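Local structure of type VI secretion system-associated protein TagF (Pseudomonas aeruginosa PAO1, 2QNU) at residues 57-63 / 180-186; 111-115 / 139-143; 52-58 / 209-213; 70-76 / 89-95. The protein is of undetermined molecular function but, as a TagF family member, is probably an accessory protein of the bacterial type VI secretion system. All blocks are in the same frame, centred on the assembly; numbering follows the deposited sequence.

Contact 1 of 4, residues 57-63 / 180-186; sequences LWRFAIA and ASHWWGR. With ACT (acetate ion), chain F.
Arg59 begins its path over the six-membered ring of Trp184: its CB sits 3.9 Å from that ring's centroid, 18° off the ring normal, a CH-pi contact. CG then passes Trp184 O, and CD comes 3.5 Å from Trp184 NE1. The chain runs extended from CG to NE and turns the guanidinium almost perpendicular to the indole, with Trp184 NE1 at its edge. A water accepts from Trp184 NE1 and, weakly, from Arg59 NH1, and NH2 lies over the guanidinium of Arg186, 3.4 Å from its NH1. Glu116 forms salt bridges with Arg59 NE and Arg186 NH1, and Glu113 with Arg186 NH2, probably offsetting the like charges.

On the same face, His182 NE2 donates at 2.6 Å to OXT of an acetate, probably from the crystallisation liquor. Beneath run antiparallel backbone bonds. The face of Phe60, Ile62 and Trp183 is mostly apolar, with Ser181 its polar member: Phe60 CB rests on the Trp183 ring, 3.5 Å from CE3, while Trp183 NE1 donates to Ser181 OG, also bonded to Gly200 O. Strand 58-62 lies between 71-77 and 180-185. Helix 101-105 packs on Ala61 and Trp184, and helix 23-44 brings Trp29 and Trp32 to Phe60 and Trp183.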
loop_
_atom_site.group_PDB
_atom_site.type_symbol
_atom_site.label_atom_id
_atom_site.label_comp_id
_atom_site.label_asym_id
_atom_site.label_seq_id
_atom_site.Cartn_x
_atom_site.Cartn_y
_atom_site.Cartn_z
ATOM N N LEU B 57 18.952 -12.325 8.996
ATOM C CA LEU B 57 18.373 -11.454 9.984
ATOM C C LEU B 57 17.237 -10.754 9.233
ATOM O O LEU B 57 17.455 -10.279 8.074
ATOM C CB LEU B 57 19.411 -10.446 10.489
ATOM C CG LEU B 57 20.353 -11.013 11.575
ATOM C CD1 LEU B 57 21.357 -12.035 10.992
ATOM C CD2 LEU B 57 21.053 -9.885 12.258
ATOM N N TRP B 58 16.027 -10.797 9.841
ATOM C CA TRP B 58 14.860 -10.174 9.284
ATOM C C TRP B 58 14.466 -8.933 10.077
ATOM O O TRP B 58 14.197 -8.958 11.241
ATOM C CB TRP B 58 13.724 -11.171 9.219
ATOM C CG TRP B 58 14.010 -12.276 8.288
ATOM C CD1 TRP B 58 14.369 -13.536 8.618
ATOM C CD2 TRP B 58 13.913 -12.238 6.879
ATOM N NE1 TRP B 58 14.544 -14.300 7.480
ATOM C CE2 TRP B 58 14.241 -13.533 6.399
ATOM C CE3 TRP B 58 13.508 -11.264 5.966
ATOM C CZ2 TRP B 58 14.240 -13.849 5.053
ATOM C CZ3 TRP B 58 13.553 -11.560 4.634
ATOM C CH2 TRP B 58 13.926 -12.844 4.186
ATOM N N ARG B 59 14.464 -7.838 9.380
ATOM C CA ARG B 59 13.886 -6.589 9.856
ATOM C C ARG B 59 12.356 -6.720 9.641
ATOM O O ARG B 59 11.942 -7.356 8.710
ATOM C CB ARG B 59 14.391 -5.474 8.984
ATOM C CG ARG B 59 15.887 -5.378 8.932
ATOM C CD ARG B 59 16.384 -4.505 7.827
ATOM N NE ARG B 59 17.856 -4.568 7.735
ATOM C CZ ARG B 59 18.588 -3.849 6.884
ATOM N NH1 ARG B 59 18.018 -2.942 6.109
ATOM N NH2 ARG B 59 19.898 -3.978 6.854
ATOM N N PHE B 60 11.563 -6.164 10.541
ATOM C CA PHE B 60 10.150 -6.244 10.420
ATOM C C PHE B 60 9.403 -5.001 10.912
ATOM O O PHE B 60 9.868 -4.262 11.761
ATOM C CB PHE B 60 9.635 -7.477 11.168
ATOM C CG PHE B 60 9.912 -7.454 12.651
ATOM C CD1 PHE B 60 9.055 -6.799 13.537
ATOM C CD2 PHE B 60 11.004 -8.132 13.171
ATOM C CE1 PHE B 60 9.311 -6.803 14.895
ATOM C CE2 PHE B 60 11.284 -8.129 14.508
ATOM C CZ PHE B 60 10.469 -7.482 15.384
ATOM N N ALA B 61 8.201 -4.851 10.360
ATOM C CA ALA B 61 7.190 -3.951 10.873
ATOM C C ALA B 61 5.830 -4.644 10.863
ATOM O O ALA B 61 5.363 -5.161 9.832
ATOM C CB ALA B 61 7.156 -2.749 10.048
ATOM N N ILE B 62 5.255 -4.699 12.043
ATOM C CA ILE B 62 4.023 -5.407 12.333
ATOM C C ILE B 62 2.917 -4.442 12.774
ATOM O O ILE B 62 3.083 -3.647 13.682
ATOM C CB ILE B 62 4.283 -6.429 13.376
ATOM C CG1 ILE B 62 5.342 -7.432 12.771
ATOM C CG2 ILE B 62 2.975 -7.106 13.839
ATOM C CD1 ILE B 62 5.874 -8.401 13.753
ATOM N N ALA B 63 1.774 -4.554 12.115
ATOM C CA ALA B 63 0.584 -3.711 12.450
ATOM C C ALA B 63 0.088 -3.884 13.883
ATOM O O ALA B 63 0.274 -4.949 14.510
ATOM C CB ALA B 63 -0.559 -4.004 11.476
ATOM N N ALA B 180 -1.123 -6.065 8.631
ATOM C CA ALA B 180 -0.065 -6.832 7.922
ATOM C C ALA B 180 1.231 -6.900 8.686
ATOM O O ALA B 180 1.477 -6.069 9.584
ATOM C CB ALA B 180 0.222 -6.218 6.537
ATOM N N SER B 181 2.086 -7.868 8.287
ATOM C CA SER B 181 3.471 -7.867 8.736
ATOM C C SER B 181 4.381 -7.841 7.492
ATOM O O SER B 181 4.104 -8.557 6.480
ATOM C CB SER B 181 3.703 -9.065 9.642
ATOM O OG SER B 181 3.507 -10.270 8.940
ATOM N N HIS B 182 5.381 -6.956 7.535
ATOM C CA HIS B 182 6.396 -6.823 6.509
ATOM C C HIS B 182 7.746 -7.280 7.117
ATOM O O HIS B 182 8.047 -7.019 8.288
ATOM C CB HIS B 182 6.524 -5.384 6.010
ATOM C CG HIS B 182 5.416 -4.957 5.079
ATOM N ND1 HIS B 182 4.219 -4.447 5.519
ATOM C CD2 HIS B 182 5.323 -5.036 3.732
ATOM C CE1 HIS B 182 3.436 -4.217 4.476
ATOM N NE2 HIS B 182 4.093 -4.546 3.371
ATOM N N TRP B 183 8.528 -7.937 6.290
ATOM C CA TRP B 183 9.776 -8.594 6.699
ATOM C C TRP B 183 10.726 -8.369 5.556
ATOM O O TRP B 183 10.337 -8.603 4.387
ATOM C CB TRP B 183 9.523 -10.070 6.848
ATOM C CG TRP B 183 8.398 -10.386 7.721
ATOM C CD1 TRP B 183 7.048 -10.484 7.341
ATOM C CD2 TRP B 183 8.446 -10.693 9.103
ATOM N NE1 TRP B 183 6.288 -10.819 8.433
ATOM C CE2 TRP B 183 7.105 -10.943 9.526
ATOM C CE3 TRP B 183 9.493 -10.782 10.054
ATOM C CZ2 TRP B 183 6.791 -11.253 10.836
ATOM C CZ3 TRP B 183 9.180 -11.080 11.352
ATOM C CH2 TRP B 183 7.847 -11.353 11.739
ATOM N N TRP B 184 11.901 -7.792 5.843
ATOM C CA TRP B 184 12.850 -7.492 4.772
ATOM C C TRP B 184 14.281 -7.541 5.302
ATOM O O TRP B 184 14.496 -7.602 6.503
ATOM C CB TRP B 184 12.574 -6.162 4.114
ATOM C CG TRP B 184 12.886 -4.948 4.954
ATOM C CD1 TRP B 184 13.957 -4.166 4.837
ATOM C CD2 TRP B 184 12.078 -4.388 6.003
ATOM N NE1 TRP B 184 13.913 -3.132 5.776
ATOM C CE2 TRP B 184 12.761 -3.276 6.507
ATOM C CE3 TRP B 184 10.847 -4.737 6.581
ATOM C CZ2 TRP B 184 12.265 -2.525 7.521
ATOM C CZ3 TRP B 184 10.362 -3.975 7.598
ATOM C CH2 TRP B 184 11.066 -2.891 8.071
ATOM N N GLY B 185 15.245 -7.495 4.390
ATOM C CA GLY B 185 16.625 -7.394 4.786
ATOM C C GLY B 185 17.603 -7.812 3.720
ATOM O O GLY B 185 17.242 -7.892 2.545
ATOM N N ARG B 186 18.856 -8.037 4.152
ATOM C CA ARG B 186 19.988 -8.303 3.215
ATOM C C ARG B 186 19.985 -9.727 2.680
ATOM O O ARG B 186 20.606 -10.015 1.664
ATOM C CB ARG B 186 21.337 -8.054 3.876
ATOM C CG ARG B 186 21.514 -6.688 4.423
ATOM C CD ARG B 186 22.941 -6.448 5.060
ATOM N NE ARG B 186 23.269 -5.043 4.879
ATOM C CZ ARG B 186 23.356 -4.151 5.847
ATOM N NH1 ARG B 186 23.254 -4.469 7.138
ATOM N NH2 ARG B 186 23.623 -2.934 5.518
HETATM C C ACT F . 4.217 -4.976 0.182
HETATM O O ACT F . 5.090 -5.736 0.730
HETATM O OXT ACT F . 3.405 -4.292 0.916
HETATM C CH3 ACT F . 4.145 -4.937 -1.268
HETATM O O HOH W 1 19.385 -8.423 7.089
HETATM O O HOH W 2 15.750 -1.017 6.519
HETATM O O HOH W 3 3.428 -3.988 8.197
#

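Contact 2 of 4, residues 111-115 / 139-143; sequences WFEQV and LPAPP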
loop_
_atom_site.group_PDB
_atom_site.type_symbol
_atom_site.label_atom_id
_atom_site.label_comp_id
_atom_site.label_asym_id
_atom_site.label_seq_id
_atom_site.Cartn_x
_atom_site.Cartn_y
_atom_site.Cartn_z
ATOM N N TRP B 111 18.616 2.907 11.425
ATOM C CA TRP B 111 18.197 2.322 12.715
ATOM C C TRP B 111 18.324 0.774 12.677
ATOM O O TRP B 111 18.852 0.133 13.569
ATOM C CB TRP B 111 16.744 2.723 13.019
ATOM C CG TRP B 111 16.303 2.337 14.382
ATOM C CD1 TRP B 111 16.617 2.966 15.578
ATOM C CD2 TRP B 111 15.521 1.189 14.721
ATOM N NE1 TRP B 111 16.041 2.286 16.614
ATOM C CE2 TRP B 111 15.356 1.199 16.117
ATOM C CE3 TRP B 111 14.918 0.163 13.967
ATOM C CZ2 TRP B 111 14.643 0.210 16.778
ATOM C CZ3 TRP B 111 14.189 -0.811 14.619
ATOM C CH2 TRP B 111 14.056 -0.782 16.011
ATOM N N PHE B 112 17.806 0.204 11.608
ATOM C CA PHE B 112 17.835 -1.247 11.393
ATOM C C PHE B 112 19.291 -1.866 11.314
ATOM O O PHE B 112 19.598 -2.952 11.857
ATOM C CB PHE B 112 17.007 -1.546 10.143
ATOM C CG PHE B 112 15.510 -1.285 10.341
ATOM C CD1 PHE B 112 14.732 -2.184 11.040
ATOM C CD2 PHE B 112 14.907 -0.125 9.856
ATOM C CE1 PHE B 112 13.341 -1.941 11.290
ATOM C CE2 PHE B 112 13.522 0.154 10.097
ATOM C CZ PHE B 112 12.748 -0.763 10.794
ATOM N N GLU B 113 20.147 -1.159 10.607
ATOM C CA GLU B 113 21.566 -1.518 10.526
ATOM C C GLU B 113 22.224 -1.453 11.913
ATOM O O GLU B 113 22.929 -2.393 12.313
ATOM C CB GLU B 113 22.241 -0.597 9.530
ATOM C CG GLU B 113 21.857 -0.964 8.120
ATOM C CD GLU B 113 22.310 0.026 7.062
ATOM O OE1 GLU B 113 22.874 1.069 7.392
ATOM O OE2 GLU B 113 22.061 -0.232 5.885
ATOM N N GLN B 114 21.912 -0.412 12.681
ATOM C CA GLN B 114 22.388 -0.329 14.058
ATOM C C GLN B 114 21.846 -1.469 14.888
ATOM O O GLN B 114 22.552 -2.008 15.703
ATOM C CB GLN B 114 21.972 0.966 14.780
ATOM C CG GLN B 114 22.337 2.240 14.062
ATOM C CD GLN B 114 21.878 3.538 14.805
ATOM O OE1 GLN B 114 21.878 3.598 16.056
ATOM N NE2 GLN B 114 21.527 4.589 14.020
ATOM N N VAL B 115 20.564 -1.810 14.745
ATOM C CA VAL B 115 20.025 -2.894 15.517
ATOM C C VAL B 115 20.703 -4.194 15.107
ATOM O O VAL B 115 21.026 -5.002 15.965
ATOM C CB VAL B 115 18.477 -3.060 15.376
ATOM C CG1 VAL B 115 18.065 -4.364 15.989
ATOM C CG2 VAL B 115 17.769 -1.906 16.059
ATOM N N LEU B 139 19.221 2.881 22.979
ATOM C CA LEU B 139 18.924 3.004 21.576
ATOM C C LEU B 139 17.681 3.887 21.392
ATOM O O LEU B 139 16.678 3.711 22.115
ATOM C CB LEU B 139 18.719 1.596 21.013
ATOM C CG LEU B 139 19.006 1.156 19.580
ATOM C CD1 LEU B 139 20.410 1.291 19.096
ATOM C CD2 LEU B 139 18.614 -0.334 19.498
ATOM N N PRO B 140 17.721 4.809 20.395
ATOM C CA PRO B 140 16.586 5.697 20.146
ATOM C C PRO B 140 15.475 4.944 19.466
ATOM O O PRO B 140 15.722 3.871 18.916
ATOM C CB PRO B 140 17.168 6.737 19.176
ATOM C CG PRO B 140 18.152 5.984 18.392
ATOM C CD PRO B 140 18.783 5.028 19.398
ATOM N N ALA B 141 14.259 5.494 19.494
ATOM C CA ALA B 141 13.192 4.981 18.634
ATOM C C ALA B 141 13.618 5.207 17.174
ATOM O O ALA B 141 14.489 6.069 16.902
ATOM C CB ALA B 141 11.833 5.700 18.919
ATOM N N PRO B 142 13.036 4.426 16.241
ATOM C CA PRO B 142 13.221 4.727 14.833
ATOM C C PRO B 142 12.568 6.043 14.414
ATOM O O PRO B 142 11.590 6.470 15.020
ATOM C CB PRO B 142 12.543 3.560 14.115
ATOM C CG PRO B 142 11.729 2.893 15.101
ATOM C CD PRO B 142 12.248 3.202 16.451
ATOM N N PRO B 143 13.140 6.707 13.405
ATOM C CA PRO B 143 12.418 7.768 12.741
ATOM C C PRO B 143 11.341 7.193 11.819
ATOM O O PRO B 143 11.651 6.478 10.855
ATOM C CB PRO B 143 13.525 8.532 11.973
ATOM C CG PRO B 143 14.853 7.911 12.416
ATOM C CD PRO B 143 14.504 6.545 12.863
#
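Trp111 lays one face of its indole against Pro142, whose CB stands 4.0 Å from the centroid of the five-membered ring, 17° off its normal, in a CH-pi contact. Pro142 CD continues the overlap toward the benzo side, 3.7 Å from Trp111 CE2. The ring is a sandwich filling, since Val115 CG2, one helical turn on, covers the opposite face. CG lies anti to the backbone N (chi1 -172°); this sets the indole between Val115 and the loop, and its NE1 donates to Pro140 O at 2.8 Å. Beside it Leu139 CD2 meets Val115 CG2 at 3.9 Å, two branched side chains crossing at about a right angle, while Gln114 slides past Leu139 at the more exposed rim. Pro142 also reaches Thr73 and Cys93, so it sits between the helix and the sheet. Proline suits this place: its compact, restrained ring offers CB and CD to the indole face. The contact is largely apolar, so dispersion probably contributes most, while the lone indole N-H bond gives it direction and would restrain the rotation of the ring.

Contact 3 of 4, residues 52-58 / 209-213; sequences YLTSPLW and RFLTG
Phe210 meets Trp58 twice. Its ring presents an edge to the indole face, with planes at 62° and the centroid 4.9 Å from that of the five-membered ring, and its carbonyl O takes the N-H of Trp58 NE1 at 3.0 Å. That bond uses a lone pair in the carbonyl plane and lies close to the indole plane, so it fixes the ring's rotation while Phe210 CD1 covers one face. Pro56 CB backs the opposite face. Next to this, Ser55 CB touches Leu211 CA at 3.7 Å, and Leu211 CD2 reaches the edge of the Tyr52 ring. Further out, Ser55 OG turns back to Tyr52 O, 2.6 Å away, helping to hold the chain as it leaves helix 48-53; the small hydroxyl fits this tight turn. One water bridges Thr54 OG1 and Leu211 O. Tyr52 OH is held by Ser79 O. Gly213, whose N bonds Arg209 O, ends helix 209-212 with positive phi, a backbone shape glycine adopts readily. The arrangement is a T-shaped aromatic pair, here joining helix 209-212 to strand 58-62 of the antiparallel sheet.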
loop_
_atom_site.group_PDB
_atom_site.type_symbol
_atom_site.label_atom_id
_atom_site.label_comp_id
_atom_site.label_asym_id
_atom_site.label_seq_id
_atom_site.Cartn_x
_atom_site.Cartn_y
_atom_site.Cartn_z
ATOM N N TYR B 52 18.401 -22.961 9.713
ATOM C CA TYR B 52 18.244 -22.026 10.819
ATOM C C TYR B 52 19.526 -21.197 11.073
ATOM O O TYR B 52 19.493 -19.952 11.162
ATOM C CB TYR B 52 17.874 -22.784 12.085
ATOM C CG TYR B 52 17.751 -21.940 13.387
ATOM C CD1 TYR B 52 18.730 -22.015 14.403
ATOM C CD2 TYR B 52 16.652 -21.098 13.620
ATOM C CE1 TYR B 52 18.624 -21.288 15.605
ATOM C CE2 TYR B 52 16.545 -20.365 14.814
ATOM C CZ TYR B 52 17.523 -20.471 15.802
ATOM O OH TYR B 52 17.396 -19.798 16.971
ATOM N N LEU B 53 20.629 -21.914 11.209
ATOM C CA LEU B 53 21.953 -21.309 11.543
ATOM C C LEU B 53 22.448 -20.348 10.517
ATOM O O LEU B 53 23.128 -19.382 10.870
ATOM C CB LEU B 53 22.957 -22.406 11.657
ATOM C CG LEU B 53 23.245 -22.974 13.023
ATOM C CD1 LEU B 53 22.277 -22.742 14.109
ATOM C CD2 LEU B 53 23.543 -24.447 12.831
ATOM N N THR B 54 22.111 -20.568 9.252
ATOM C CA THR B 54 22.595 -19.676 8.223
ATOM C C THR B 54 21.539 -18.769 7.625
ATOM O O THR B 54 21.768 -18.213 6.540
ATOM C CB THR B 54 23.170 -20.477 7.075
ATOM O OG1 THR B 54 22.136 -21.343 6.581
ATOM C CG2 THR B 54 24.385 -21.303 7.549
ATOM N N SER B 55 20.357 -18.703 8.259
ATOM C CA SER B 55 19.244 -17.956 7.765
ATOM C C SER B 55 19.468 -16.456 8.064
ATOM O O SER B 55 20.250 -16.098 8.961
ATOM C CB SER B 55 17.945 -18.435 8.416
ATOM O OG SER B 55 18.019 -18.317 9.819
ATOM N N PRO B 56 18.786 -15.574 7.310
ATOM C CA PRO B 56 18.919 -14.127 7.493
ATOM C C PRO B 56 18.461 -13.542 8.801
ATOM O O PRO B 56 17.709 -14.132 9.615
ATOM C CB PRO B 56 18.022 -13.541 6.406
ATOM C CG PRO B 56 17.963 -14.622 5.387
ATOM C CD PRO B 56 17.878 -15.880 6.201
ATOM N N LEU B 57 18.952 -12.325 8.996
ATOM C CA LEU B 57 18.373 -11.454 9.984
ATOM C C LEU B 57 17.237 -10.754 9.233
ATOM O O LEU B 57 17.455 -10.279 8.074
ATOM C CB LEU B 57 19.411 -10.446 10.489
ATOM C CG LEU B 57 20.353 -11.013 11.575
ATOM C CD1 LEU B 57 21.357 -12.035 10.992
ATOM C CD2 LEU B 57 21.053 -9.885 12.258
ATOM N N TRP B 58 16.027 -10.797 9.841
ATOM C CA TRP B 58 14.860 -10.174 9.284
ATOM C C TRP B 58 14.466 -8.933 10.077
ATOM O O TRP B 58 14.197 -8.958 11.241
ATOM C CB TRP B 58 13.724 -11.171 9.219
ATOM C CG TRP B 58 14.010 -12.276 8.288
ATOM C CD1 TRP B 58 14.369 -13.536 8.618
ATOM C CD2 TRP B 58 13.913 -12.238 6.879
ATOM N NE1 TRP B 58 14.544 -14.300 7.480
ATOM C CE2 TRP B 58 14.241 -13.533 6.399
ATOM C CE3 TRP B 58 13.508 -11.264 5.966
ATOM C CZ2 TRP B 58 14.240 -13.849 5.053
ATOM C CZ3 TRP B 58 13.553 -11.560 4.634
ATOM C CH2 TRP B 58 13.926 -12.844 4.186
ATOM N N ARG B 209 9.982 -20.521 5.536
ATOM C CA ARG B 209 10.384 -19.715 4.396
ATOM C C ARG B 209 11.382 -18.646 4.836
ATOM O O ARG B 209 12.240 -18.267 4.052
ATOM C CB ARG B 209 9.159 -19.059 3.663
ATOM C CG ARG B 209 8.382 -20.104 2.797
ATOM C CD ARG B 209 6.924 -20.550 3.188
ATOM N NE ARG B 209 5.972 -19.556 2.771
ATOM C CZ ARG B 209 4.628 -19.619 2.751
ATOM N NH1 ARG B 209 3.893 -20.702 3.033
ATOM N NH2 ARG B 209 4.007 -18.511 2.396
ATOM N N PHE B 210 11.299 -18.218 6.086
ATOM C CA PHE B 210 12.332 -17.304 6.642
ATOM C C PHE B 210 13.721 -17.977 6.740
ATOM O O PHE B 210 14.721 -17.274 6.947
ATOM C CB PHE B 210 11.999 -16.879 8.064
ATOM C CG PHE B 210 10.828 -15.952 8.172
ATOM C CD1 PHE B 210 10.838 -14.716 7.540
ATOM C CD2 PHE B 210 9.719 -16.317 8.941
ATOM C CE1 PHE B 210 9.737 -13.833 7.681
ATOM C CE2 PHE B 210 8.596 -15.452 9.067
ATOM C CZ PHE B 210 8.609 -14.236 8.411
ATOM N N LEU B 211 13.750 -19.315 6.710
ATOM C CA LEU B 211 15.019 -20.088 6.871
ATOM C C LEU B 211 15.502 -20.590 5.537
ATOM O O LEU B 211 16.685 -20.662 5.339
ATOM C CB LEU B 211 14.938 -21.224 7.894
ATOM C CG LEU B 211 14.100 -21.029 9.169
ATOM C CD1 LEU B 211 13.931 -22.327 9.965
ATOM C CD2 LEU B 211 14.606 -19.951 10.063
ATOM N N THR B 212 14.609 -20.890 4.596
ATOM C CA THR B 212 15.041 -21.479 3.380
ATOM C C THR B 212 14.752 -20.667 2.156
ATOM O O THR B 212 15.331 -20.939 1.104
ATOM C CB THR B 212 14.384 -22.858 3.187
ATOM O OG1 THR B 212 13.003 -22.687 2.864
ATOM C CG2 THR B 212 14.506 -23.658 4.434
ATOM N N GLY B 213 13.864 -19.684 2.259
ATOM C CA GLY B 213 13.353 -19.006 1.065
ATOM C C GLY B 213 12.606 -19.905 0.072
ATOM O O GLY B 213 12.310 -19.500 -1.044
HETATM O O HOH W 4 19.320 -20.831 5.596
HETATM O O HOH W 5 16.056 -16.053 9.890
#

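Contact 4 of 4, residues 70-76 / 89-95; sequences EAVTGVV and LTVACLL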
loop_
_atom_site.group_PDB
_atom_site.type_symbol
_atom_site.label_atom_id
_atom_site.label_comp_id
_atom_site.label_asym_id
_atom_site.label_seq_id
_atom_site.Cartn_x
_atom_site.Cartn_y
_atom_site.Cartn_z
ATOM N N GLU B 70 -0.099 -2.296 20.335
ATOM C CA GLU B 70 0.863 -1.406 19.706
ATOM C C GLU B 70 1.381 -2.020 18.402
ATOM O O GLU B 70 1.358 -3.268 18.188
ATOM C CB GLU B 70 2.040 -1.118 20.637
ATOM C CG GLU B 70 1.824 -0.015 21.659
ATOM C CD GLU B 70 1.120 -0.504 22.916
ATOM O OE1 GLU B 70 1.526 -1.580 23.422
ATOM O OE2 GLU B 70 0.167 0.194 23.413
ATOM N N ALA B 71 1.854 -1.137 17.530
ATOM C CA ALA B 71 2.632 -1.574 16.420
ATOM C C ALA B 71 4.044 -1.963 16.936
ATOM O O ALA B 71 4.502 -1.532 18.036
ATOM C CB ALA B 71 2.711 -0.514 15.369
ATOM N N VAL B 72 4.734 -2.753 16.126
ATOM C CA VAL B 72 6.051 -3.184 16.497
ATOM C C VAL B 72 6.963 -3.232 15.275
ATOM O O VAL B 72 6.573 -3.641 14.143
ATOM C CB VAL B 72 5.992 -4.449 17.440
ATOM C CG1 VAL B 72 5.081 -5.490 16.920
ATOM C CG2 VAL B 72 7.390 -5.035 17.794
ATOM N N THR B 73 8.173 -2.738 15.513
ATOM C CA THR B 73 9.235 -2.797 14.519
ATOM C C THR B 73 10.532 -3.294 15.171
ATOM O O THR B 73 10.708 -3.188 16.378
ATOM C CB THR B 73 9.452 -1.459 13.854
ATOM O OG1 THR B 73 10.307 -1.621 12.728
ATOM C CG2 THR B 73 10.048 -0.445 14.805
ATOM N N GLY B 74 11.401 -3.895 14.361
ATOM C CA GLY B 74 12.610 -4.466 14.913
ATOM C C GLY B 74 13.370 -5.354 13.973
ATOM O O GLY B 74 13.223 -5.262 12.756
ATOM N N VAL B 75 14.231 -6.160 14.568
ATOM C CA VAL B 75 15.007 -7.145 13.828
ATOM C C VAL B 75 15.056 -8.434 14.636
ATOM O O VAL B 75 15.148 -8.394 15.837
ATOM C CB VAL B 75 16.434 -6.670 13.497
ATOM C CG1 VAL B 75 17.132 -7.702 12.574
ATOM C CG2 VAL B 75 16.440 -5.299 12.843
ATOM N N VAL B 76 14.946 -9.574 13.966
ATOM C CA VAL B 76 15.040 -10.862 14.654
ATOM C C VAL B 76 16.143 -11.674 13.985
ATOM O O VAL B 76 16.314 -11.611 12.767
ATOM C CB VAL B 76 13.734 -11.690 14.645
ATOM C CG1 VAL B 76 13.149 -11.866 13.242
ATOM C CG2 VAL B 76 13.958 -13.068 15.259
ATOM N N LEU B 89 16.698 -14.309 18.742
ATOM C CA LEU B 89 16.869 -13.111 19.593
ATOM C C LEU B 89 16.274 -11.954 18.817
ATOM O O LEU B 89 16.575 -11.731 17.644
ATOM C CB LEU B 89 18.348 -12.836 19.827
ATOM C CG LEU B 89 18.745 -11.564 20.628
ATOM C CD1 LEU B 89 18.245 -11.660 22.036
ATOM C CD2 LEU B 89 20.234 -11.480 20.644
ATOM N N THR B 90 15.437 -11.201 19.482
ATOM C CA THR B 90 14.750 -10.118 18.838
ATOM C C THR B 90 15.049 -8.863 19.590
ATOM O O THR B 90 14.998 -8.881 20.788
ATOM C CB THR B 90 13.189 -10.371 18.881
ATOM O OG1 THR B 90 12.916 -11.646 18.334
ATOM C CG2 THR B 90 12.435 -9.328 18.094
ATOM N N VAL B 91 15.357 -7.798 18.863
ATOM C CA VAL B 91 15.281 -6.428 19.391
ATOM C C VAL B 91 14.038 -5.752 18.753
ATOM O O VAL B 91 13.861 -5.768 17.515
ATOM C CB VAL B 91 16.546 -5.664 19.044
ATOM C CG1 VAL B 91 16.435 -4.159 19.407
ATOM C CG2 VAL B 91 17.753 -6.343 19.726
ATOM N N ALA B 92 13.186 -5.190 19.611
ATOM C CA ALA B 92 11.871 -4.647 19.197
ATOM C C ALA B 92 11.586 -3.294 19.831
ATOM O O ALA B 92 11.846 -3.080 21.011
ATOM C CB ALA B 92 10.787 -5.595 19.580
ATOM N N CYS B 93 11.073 -2.386 19.009
ATOM C CA CYS B 93 10.522 -1.136 19.495
ATOM C C CYS B 93 8.995 -1.108 19.305
ATOM O O CYS B 93 8.481 -1.222 18.196
ATOM C CB CYS B 93 11.164 0.000 18.739
ATOM S SG CYS B 93 10.557 1.514 19.280
ATOM N N LEU B 94 8.280 -0.934 20.398
ATOM C CA LEU B 94 6.835 -0.815 20.367
ATOM C C LEU B 94 6.396 0.612 20.017
ATOM O O LEU B 94 6.833 1.510 20.613
ATOM C CB LEU B 94 6.293 -1.187 21.723
ATOM C CG LEU B 94 5.632 -2.557 21.797
ATOM C CD1 LEU B 94 6.651 -3.610 22.059
ATOM C CD2 LEU B 94 4.543 -2.526 22.908
ATOM N N LEU B 95 5.554 0.794 19.025
ATOM C CA LEU B 95 5.160 2.129 18.604
ATOM C C LEU B 95 3.661 2.362 18.888
ATOM O O LEU B 95 2.882 1.391 19.065
ATOM C CB LEU B 95 5.406 2.300 17.112
ATOM C CG LEU B 95 6.847 2.145 16.624
ATOM C CD1 LEU B 95 6.829 1.658 15.193
ATOM C CD2 LEU B 95 7.587 3.487 16.779
#
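The Glu70 carboxylate, at one end of this twisted hairpin, bends back over Leu94, with its OE1 3.2 Å from Leu94 CD2. Val72 and Ala92 share one face of the hairpin, Val72 CG2 lying 3.9 Å from Ala92 CB; farther along that face Val76 CG2 packs on Thr90 OG1 at 3.5 Å. On the opposite face Thr73 CG2 touches Leu95 CD1 at 3.9 Å, and Ala71, Val75, Val91 and Cys93 lie alongside.

Gly74 faces Ala92 in a non-hydrogen-bonded pair; a CB on Gly74 would run into Val91 O, which explains the glycine. Phe60 of strand 58-62 packs on Val72 and Thr90 of this same face. Thr73 turns OG1 anti to its own N (chi1 -169°), which directs the hydroxyl to Phe60 O and keeps CG2 for Cys93 and Leu95. Thr90 OG1 is bonded to Trp29 NE1.

Between the strands, Cys93 N to Thr73 O, 2.8 Å, is nearly straight, while Ala71 N to Leu95 O is weak. The hairpin is largely buried apart from the Glu70 and Leu94 end: valines, small residues and leucines line both faces, other backbone groups bond strand 58-62 and Tyr7, and the two threonine hydroxyls find partners on neighbouring elements.

In the fold
From the N terminus, the chain leaves helix 48-53 and opens contact 3, then contact 1, which shares Leu57 and Trp58 with it. Strands 71-77 and 89-95 close the hairpin of contact 4 at once. Contact 2 follows in series, its loop running from helix 110-121 through helix 129-137. Both nest within the long loop that contact 1 closes when strand 180-185 pairs with 58-62, and contact 3 encloses everything when helix 209-212 arrives. No loops cross. Contacts 1 and 4 lie in one sheet, centres about 10 Å apart; contact 2 brings a helix and a loop to one face, while contact 3 ties late chain to the sheet's other side.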